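Local coordinates for secreted effector protein SifA (Salmonella typhimurium, PDB 3CXB) that is a secreted Salmonella virulence effector that interacts with host PLEKHM2 (SKIP) and is required for endosomal tubulation and formation of Salmonella-induced filaments, at residues T22-W27 / M53-R58; L65-F70 / V298-F303; R151-E154 / P159-S162. One frame throughout, in Å; residues are numbered along the deposited sequence.

Interaction 1: residues T22-W27 / M53-R58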
# COMPACT_ATOMS: atom_id res chain seq x y z
N THR A 22 -32.33 3.69 -1.73
CA THR A 22 -31.89 5.08 -1.80
C THR A 22 -30.59 5.19 -2.60
O THR A 22 -29.77 6.07 -2.34
CB THR A 22 -31.67 5.65 -0.38
OG1 THR A 22 -31.29 7.03 -0.47
CG2 THR A 22 -30.59 4.88 0.35
N LYS A 23 -30.42 4.31 -3.59
CA LYS A 23 -29.21 4.32 -4.41
C LYS A 23 -29.29 5.33 -5.55
O LYS A 23 -30.35 5.89 -5.82
CB LYS A 23 -28.96 2.93 -5.00
CG LYS A 23 -28.70 1.86 -3.96
CD LYS A 23 -28.20 0.57 -4.59
CE LYS A 23 -27.86 -0.48 -3.53
NZ LYS A 23 -27.41 -1.77 -4.13
N GLU A 24 -28.16 5.56 -6.21
CA GLU A 24 -28.11 6.51 -7.31
C GLU A 24 -28.51 5.83 -8.61
O GLU A 24 -28.48 4.61 -8.74
CB GLU A 24 -26.69 7.08 -7.47
CG GLU A 24 -26.14 7.80 -6.24
CD GLU A 24 -26.90 9.07 -5.89
OE1 GLU A 24 -26.55 9.71 -4.88
OE2 GLU A 24 -27.84 9.43 -6.63
N ALA A 25 -28.88 6.64 -9.60
CA ALA A 25 -29.29 6.10 -10.87
C ALA A 25 -28.18 5.22 -11.42
O ALA A 25 -28.39 4.04 -11.66
CB ALA A 25 -29.61 7.20 -11.83
N TRP A 26 -26.98 5.78 -11.60
CA TRP A 26 -25.90 4.95 -12.12
C TRP A 26 -25.47 3.82 -11.17
O TRP A 26 -24.87 2.84 -11.60
CB TRP A 26 -24.72 5.82 -12.52
CG TRP A 26 -25.04 6.72 -13.67
CD1 TRP A 26 -25.14 8.08 -13.64
CD2 TRP A 26 -25.32 6.33 -15.02
NE1 TRP A 26 -25.47 8.56 -14.88
CE2 TRP A 26 -25.59 7.51 -15.75
CE3 TRP A 26 -25.38 5.10 -15.68
CZ2 TRP A 26 -25.90 7.49 -17.11
CZ3 TRP A 26 -25.70 5.08 -17.05
CH2 TRP A 26 -25.95 6.27 -17.74
N TRP A 27 -25.78 3.94 -9.88
CA TRP A 27 -25.42 2.88 -8.95
C TRP A 27 -26.35 1.68 -9.18
O TRP A 27 -25.87 0.54 -9.34
CB TRP A 27 -25.54 3.39 -7.51
CG TRP A 27 -25.05 2.44 -6.46
CD1 TRP A 27 -24.53 1.19 -6.65
CD2 TRP A 27 -25.09 2.63 -5.04
NE1 TRP A 27 -24.26 0.59 -5.44
CE2 TRP A 27 -24.59 1.46 -4.44
CE3 TRP A 27 -25.50 3.69 -4.21
CZ2 TRP A 27 -24.50 1.31 -3.04
CZ3 TRP A 27 -25.40 3.54 -2.83
CH2 TRP A 27 -24.91 2.36 -2.26
N MET A 53 -16.72 3.86 -2.22
CA MET A 53 -15.94 4.25 -3.37
C MET A 53 -16.48 5.36 -4.22
O MET A 53 -15.72 6.21 -4.67
CB MET A 53 -15.70 3.05 -4.28
CG MET A 53 -14.95 3.40 -5.55
SD MET A 53 -14.78 1.97 -6.62
CE MET A 53 -15.30 2.62 -8.15
N LEU A 54 -17.78 5.38 -4.44
CA LEU A 54 -18.32 6.39 -5.31
C LEU A 54 -19.48 7.17 -4.78
O LEU A 54 -19.82 8.20 -5.35
CB LEU A 54 -18.74 5.77 -6.64
CG LEU A 54 -17.70 4.95 -7.39
CD1 LEU A 54 -18.41 3.86 -8.17
CD2 LEU A 54 -16.88 5.85 -8.29
N PHE A 55 -20.11 6.70 -3.71
CA PHE A 55 -21.28 7.43 -3.24
C PHE A 55 -21.28 7.81 -1.78
O PHE A 55 -22.33 7.79 -1.15
CB PHE A 55 -22.55 6.64 -3.56
CG PHE A 55 -22.53 5.97 -4.92
CD1 PHE A 55 -22.05 4.67 -5.07
CD2 PHE A 55 -22.96 6.65 -6.06
CE1 PHE A 55 -22.00 4.05 -6.33
CE2 PHE A 55 -22.91 6.05 -7.32
CZ PHE A 55 -22.43 4.74 -7.45
N ALA A 56 -20.11 8.17 -1.25
CA ALA A 56 -20.01 8.58 0.15
C ALA A 56 -19.86 10.09 0.22
O ALA A 56 -19.94 10.77 -0.80
CB ALA A 56 -18.84 7.92 0.82
N GLU A 57 -19.63 10.61 1.42
CA GLU A 57 -19.50 12.05 1.60
C GLU A 57 -18.32 12.60 0.81
O GLU A 57 -18.30 13.78 0.44
CB GLU A 57 -19.34 12.41 3.08
CG GLU A 57 -19.74 13.86 3.40
CD GLU A 57 -19.52 14.25 4.86
OE1 GLU A 57 -20.01 15.32 5.27
OE2 GLU A 57 -18.84 13.50 5.59
N ARG A 58 -17.34 11.75 0.54
CA ARG A 58 -16.19 12.16 -0.23
C ARG A 58 -15.48 11.00 -0.90
O ARG A 58 -15.64 9.84 -0.54
CB ARG A 58 -15.22 12.97 0.63
CG ARG A 58 -14.50 12.25 1.75
CD ARG A 58 -13.71 13.28 2.54
NE ARG A 58 -12.80 12.67 3.50
CZ ARG A 58 -12.01 13.37 4.31
NH1 ARG A 58 -11.21 12.74 5.16
NH2 ARG A 58 -12.01 14.69 4.25
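An offset aromatic stack between Trp27 and Phe55 joins the first turn of helix 25-34 to the end of helix 42-54. The phenyl ring lies nearly parallel to the five-membered ring of the indole, with planes 7° apart and centroids separated by 4.3 Å. It is displaced toward the rim, so Phe55 CE1 sits 3.5 Å from Trp27 CG, while Phe55 CZ reaches Trp27 CB at 3.4 Å. Trp27 places its indole here with CG opposite the backbone N across the CA-CB bond (chi1 -174°). A tryptophan suits the site because both faces are used: the aliphatic chain of Lys23 runs over the other one, with CD above its centre. Phe55, the first residue to leave helical geometry, likewise is sandwiched, with CB of Leu54 on the side away from Trp27.

Glu24, the N-cap residue of helix 25-34, adds its aliphatic part. Its CG approaches Phe55 CD2 obliquely at 3.4 Å, and the bend at chi2 (-66°) turns the carboxylate away from the phenyl ring, leaving the CB and CG methylenes to pack on it.

The surroundings tie the pair into the N-terminal part of the fold. Trp27 also packs on Asp47 and Leu50 of helix 42-54, and Asp47 forms a salt bridge with Lys23. Leu54 rests on strands 108-114, 118-123 and 126-132, while Trp26 reaches Asn126 and Tyr128 of the outermost strand 126-132.

Interaction 2: residues L65-F70 / V298-F303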
# COMPACT_ATOMS: atom_id res chain seq x y z
N LEU A 65 -8.54 3.63 -3.02
CA LEU A 65 -9.22 3.33 -4.27
C LEU A 65 -8.78 1.95 -4.75
O LEU A 65 -9.61 1.09 -5.00
CB LEU A 65 -8.86 4.33 -5.37
CG LEU A 65 -9.97 4.70 -6.35
CD1 LEU A 65 -9.39 5.49 -7.47
CD2 LEU A 65 -10.68 3.51 -6.88
N THR A 66 -7.47 1.75 -4.89
CA THR A 66 -6.98 0.45 -5.36
C THR A 66 -7.39 -0.70 -4.45
O THR A 66 -7.75 -1.78 -4.95
CB THR A 66 -5.46 0.41 -5.52
OG1 THR A 66 -4.85 0.40 -4.22
CG2 THR A 66 -4.96 1.64 -6.29
N GLU A 67 -7.37 -0.49 -3.13
CA GLU A 67 -7.75 -1.57 -2.24
C GLU A 67 -9.16 -2.04 -2.53
O GLU A 67 -9.41 -3.24 -2.71
CB GLU A 67 -7.71 -1.16 -0.76
CG GLU A 67 -6.34 -0.90 -0.16
CD GLU A 67 -6.44 -0.38 1.25
OE1 GLU A 67 -5.38 -0.20 1.89
OE2 GLU A 67 -7.59 -0.15 1.72
N ILE A 68 -10.08 -1.08 -2.56
CA ILE A 68 -11.48 -1.40 -2.75
C ILE A 68 -11.70 -2.21 -3.99
O ILE A 68 -12.57 -3.09 -4.04
CB ILE A 68 -12.34 -0.14 -2.81
CG1 ILE A 68 -12.15 0.67 -1.51
CG2 ILE A 68 -13.80 -0.52 -2.93
CD1 ILE A 68 -12.81 2.07 -1.53
N PHE A 69 -10.88 -1.91 -4.99
CA PHE A 69 -10.98 -2.62 -6.25
C PHE A 69 -10.77 -4.12 -5.99
O PHE A 69 -11.60 -4.95 -6.37
CB PHE A 69 -9.92 -2.10 -7.22
CG PHE A 69 -9.96 -2.77 -8.55
CD1 PHE A 69 -10.95 -2.45 -9.47
CD2 PHE A 69 -9.00 -3.73 -8.88
CE1 PHE A 69 -10.99 -3.06 -10.72
CE2 PHE A 69 -9.04 -4.35 -10.12
CZ PHE A 69 -10.05 -4.01 -11.05
N PHE A 70 -9.68 -4.46 -5.30
CA PHE A 70 -9.38 -5.86 -5.02
C PHE A 70 -10.28 -6.50 -3.97
O PHE A 70 -10.44 -7.72 -3.95
CB PHE A 70 -7.90 -6.00 -4.68
CG PHE A 70 -7.01 -5.79 -5.88
CD1 PHE A 70 -6.86 -6.79 -6.83
CD2 PHE A 70 -6.40 -4.57 -6.10
CE1 PHE A 70 -6.15 -6.55 -8.00
CE2 PHE A 70 -5.68 -4.33 -7.28
CZ PHE A 70 -5.55 -5.32 -8.22
N VAL A 298 5.50 -1.92 -0.85
CA VAL A 298 5.72 -3.29 -1.28
C VAL A 298 5.03 -4.17 -0.25
O VAL A 298 4.25 -5.08 -0.58
CB VAL A 298 7.22 -3.67 -1.30
CG1 VAL A 298 7.33 -5.16 -1.50
CG2 VAL A 298 7.95 -2.95 -2.43
N PHE A 299 5.32 -3.87 1.01
CA PHE A 299 4.76 -4.59 2.12
C PHE A 299 3.24 -4.53 2.06
O PHE A 299 2.57 -5.56 2.19
CB PHE A 299 5.28 -3.99 3.43
CG PHE A 299 4.71 -4.64 4.65
CD1 PHE A 299 3.36 -4.49 4.98
CD2 PHE A 299 5.51 -5.44 5.47
CE1 PHE A 299 2.82 -5.11 6.10
CE2 PHE A 299 4.99 -6.07 6.60
CZ PHE A 299 3.64 -5.91 6.92
N HIS A 300 2.71 -3.32 1.84
CA HIS A 300 1.25 -3.16 1.78
C HIS A 300 0.67 -3.93 0.61
O HIS A 300 -0.46 -4.39 0.67
CB HIS A 300 0.84 -1.69 1.67
CG HIS A 300 -0.61 -1.49 1.35
ND1 HIS A 300 -1.08 -1.46 0.05
CD2 HIS A 300 -1.69 -1.37 2.15
CE1 HIS A 300 -2.39 -1.32 0.07
NE2 HIS A 300 -2.79 -1.26 1.33
N ALA A 301 1.46 -4.04 -0.46
CA ALA A 301 1.04 -4.76 -1.65
C ALA A 301 0.87 -6.24 -1.30
O ALA A 301 -0.08 -6.90 -1.76
CB ALA A 301 2.10 -4.60 -2.72
N ILE A 302 1.76 -6.74 -0.45
CA ILE A 302 1.72 -8.15 -0.06
C ILE A 302 0.71 -8.49 1.01
O ILE A 302 -0.18 -9.31 0.79
CB ILE A 302 3.11 -8.64 0.43
CG1 ILE A 302 4.11 -8.58 -0.72
CG2 ILE A 302 3.01 -10.06 0.99
CD1 ILE A 302 5.53 -8.61 -0.25
N PHE A 303 0.82 -7.85 2.17
CA PHE A 303 -0.09 -8.15 3.27
C PHE A 303 -1.38 -7.36 3.27
O PHE A 303 -2.30 -7.67 4.05
CB PHE A 303 0.64 -7.96 4.61
CG PHE A 303 1.97 -8.64 4.67
CD1 PHE A 303 3.10 -8.04 4.11
CD2 PHE A 303 2.09 -9.92 5.21
CE1 PHE A 303 4.31 -8.70 4.08
CE2 PHE A 303 3.29 -10.59 5.18
CZ PHE A 303 4.41 -9.98 4.60
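Glu67 and His300 meet through a single side-chain hydrogen bond that spans two helices more than 220 residues apart in sequence, and this pair alone makes the contact. His300 NE2 donates to Glu67 OE1 at 2.9 Å, with an N-H...O angle of 155°. The carboxylate oxygen accepts through its anti lone pair, the one turned away from OE2, and lies 16° out of the imidazole plane. The two flat groups are nearly coplanar, although the side chains cross at about a right angle. Glu67 CG sits at the ring edge, 3.9 Å from His300 NE2.

Long side chains suit a gap this wide: the nearest CA atoms, those of Glu67 and Ala301, are 9.4 Å apart. Glu67 spans its share by staying extended beyond CG (chi2 175°). Its other oxygen, OE2, forms a salt bridge with Arg64 one turn earlier, so each carboxylate oxygen has its own partner; Arg64 probably offsets part of the negative charge. Tyr158 of strand 158-167 meets the imidazole ring and touches Glu67 as well. Joining helix 62-75 to helix 283-303, this is a His-carboxylate hydrogen bond used as a polar bridge between helices.

Interaction 3: residues R151-E154 / P159-S162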
# COMPACT_ATOMS: atom_id res chain seq x y z
N ARG A 151 3.02 -1.30 -11.64
CA ARG A 151 2.32 -2.17 -12.59
C ARG A 151 1.85 -3.43 -11.84
O ARG A 151 2.48 -3.85 -10.88
CB ARG A 151 3.24 -2.53 -13.75
CG ARG A 151 4.48 -3.33 -13.35
CD ARG A 151 5.38 -3.64 -14.56
NE ARG A 151 6.11 -2.47 -15.04
CZ ARG A 151 5.89 -1.86 -16.20
NH1 ARG A 151 6.61 -0.80 -16.54
NH2 ARG A 151 4.94 -2.30 -17.02
N TYR A 152 0.74 -4.01 -12.28
CA TYR A 152 0.17 -5.18 -11.64
C TYR A 152 1.13 -6.35 -11.45
O TYR A 152 1.85 -6.71 -12.37
CB TYR A 152 -1.02 -5.66 -12.46
CG TYR A 152 -1.68 -6.91 -11.93
CD1 TYR A 152 -2.53 -6.85 -10.82
CD2 TYR A 152 -1.45 -8.14 -12.53
CE1 TYR A 152 -3.14 -7.99 -10.33
CE2 TYR A 152 -2.06 -9.29 -12.04
CZ TYR A 152 -2.91 -9.21 -10.94
OH TYR A 152 -3.53 -10.34 -10.47
N SER A 153 1.12 -6.94 -10.26
CA SER A 153 1.98 -8.08 -9.97
C SER A 153 1.08 -9.20 -9.46
O SER A 153 0.57 -9.13 -8.34
CB SER A 153 2.99 -7.71 -8.90
OG SER A 153 3.77 -8.83 -8.53
N GLU A 154 0.89 -10.24 -10.26
CA GLU A 154 0.00 -11.34 -9.86
C GLU A 154 0.53 -12.21 -8.75
O GLU A 154 -0.21 -13.02 -8.20
CB GLU A 154 -0.37 -12.21 -11.07
CG GLU A 154 0.60 -13.33 -11.37
CD GLU A 154 0.06 -14.26 -12.46
OE1 GLU A 154 0.04 -13.84 -13.64
OE2 GLU A 154 -0.35 -15.39 -12.12
N PRO A 159 -1.13 -4.19 -7.54
CA PRO A 159 -0.04 -3.51 -8.23
C PRO A 159 1.08 -3.23 -7.23
O PRO A 159 0.82 -2.98 -6.05
CB PRO A 159 -0.71 -2.24 -8.75
CG PRO A 159 -1.81 -2.01 -7.80
CD PRO A 159 -2.35 -3.38 -7.54
N LEU A 160 2.32 -3.31 -7.69
CA LEU A 160 3.44 -3.07 -6.80
C LEU A 160 4.42 -2.10 -7.45
O LEU A 160 4.48 -2.00 -8.69
CB LEU A 160 4.15 -4.39 -6.44
CG LEU A 160 5.17 -5.06 -7.39
CD1 LEU A 160 4.67 -5.00 -8.84
CD2 LEU A 160 6.51 -4.35 -7.30
N PRO A 161 5.19 -1.38 -6.63
CA PRO A 161 6.18 -0.40 -7.08
C PRO A 161 7.04 -0.90 -8.24
O PRO A 161 8.00 -1.64 -8.02
CB PRO A 161 7.00 -0.15 -5.82
CG PRO A 161 6.02 -0.36 -4.74
CD PRO A 161 5.31 -1.59 -5.18
N SER A 162 6.73 -0.52 -9.48
CA SER A 162 7.55 -1.00 -10.60
C SER A 162 8.80 -0.15 -10.82
O SER A 162 9.90 -0.69 -10.94
CB SER A 162 6.74 -1.07 -11.89
OG SER A 162 6.42 0.20 -12.37
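The guanidinium of Arg151 and the phenol ring of Tyr152 are both approached obliquely across this beta hairpin, the first by Ser162 CB and the second by Pro159 N. The hairpin is formed by strands 145-153 and 158-167, and the contact lies near its turn. The strand segments run at 122° to one another, well away from strict antiparallel, with their axes 4.4 Å apart at closest approach.

Arg151 and Leu160 form a hydrogen-bonded pair. Next to it, Tyr152 and Pro159 form a non-hydrogen-bonded pair whose CA atoms are 3.8 Å apart. Proline suits this position because the ladder asks for no N-H from it. Leu160, unlike the prolines on either side of it, has an N-H to give to the ladder. Pro161 again falls where no donor is required toward strand 145-153, and its ring turns to helix 283-303, touching Ile294, Gln297 and Val298.

Arg151 runs extended to CD on the same face of the sheet as Leu160, then bends at chi3 (73°), so that NE and CG of Arg151 each lie 3.5 Å from Ser162 CB. The small serine leaves room for this, and its OG bonds to Asp93, an acid that also forms a long, weak ion pair with Arg151. Ser153 OG bonds to Glu182. Tyr152 points away from the partner strand: its ring packs on Phe70 and Lys73 of helix 62-75, and its hydroxyl bonds to Asp157 just before strand 158-167.

The two backbone bonds of the ladder are unequal. Arg151 N reaches Leu160 O weakly at 3.4 Å, whereas Leu160 N gives a straighter bond to Arg151 O, 3.2 Å long and 169° at the hydrogen.

Interaction 2 stands between the other two. Its centre is 23 Å from that of interaction 1, and the two meet where Met53 CB packs on Ile68 CD1 at 4.1 Å, between the consecutive helices 42-54 and 62-75. Interaction 3 is much nearer, with centres 10 Å apart, and is nested inside the long chain loop that interaction 2 closes. Both helices of interaction 2 rest on the hairpin: Phe70 CE2 lies 3.5 Å from Pro159 CD, and Val298 CG2 lies 4.0 Å from Pro161 CG. Interactions 1 and 3 do not touch, their nearest atoms being about 14 Å apart.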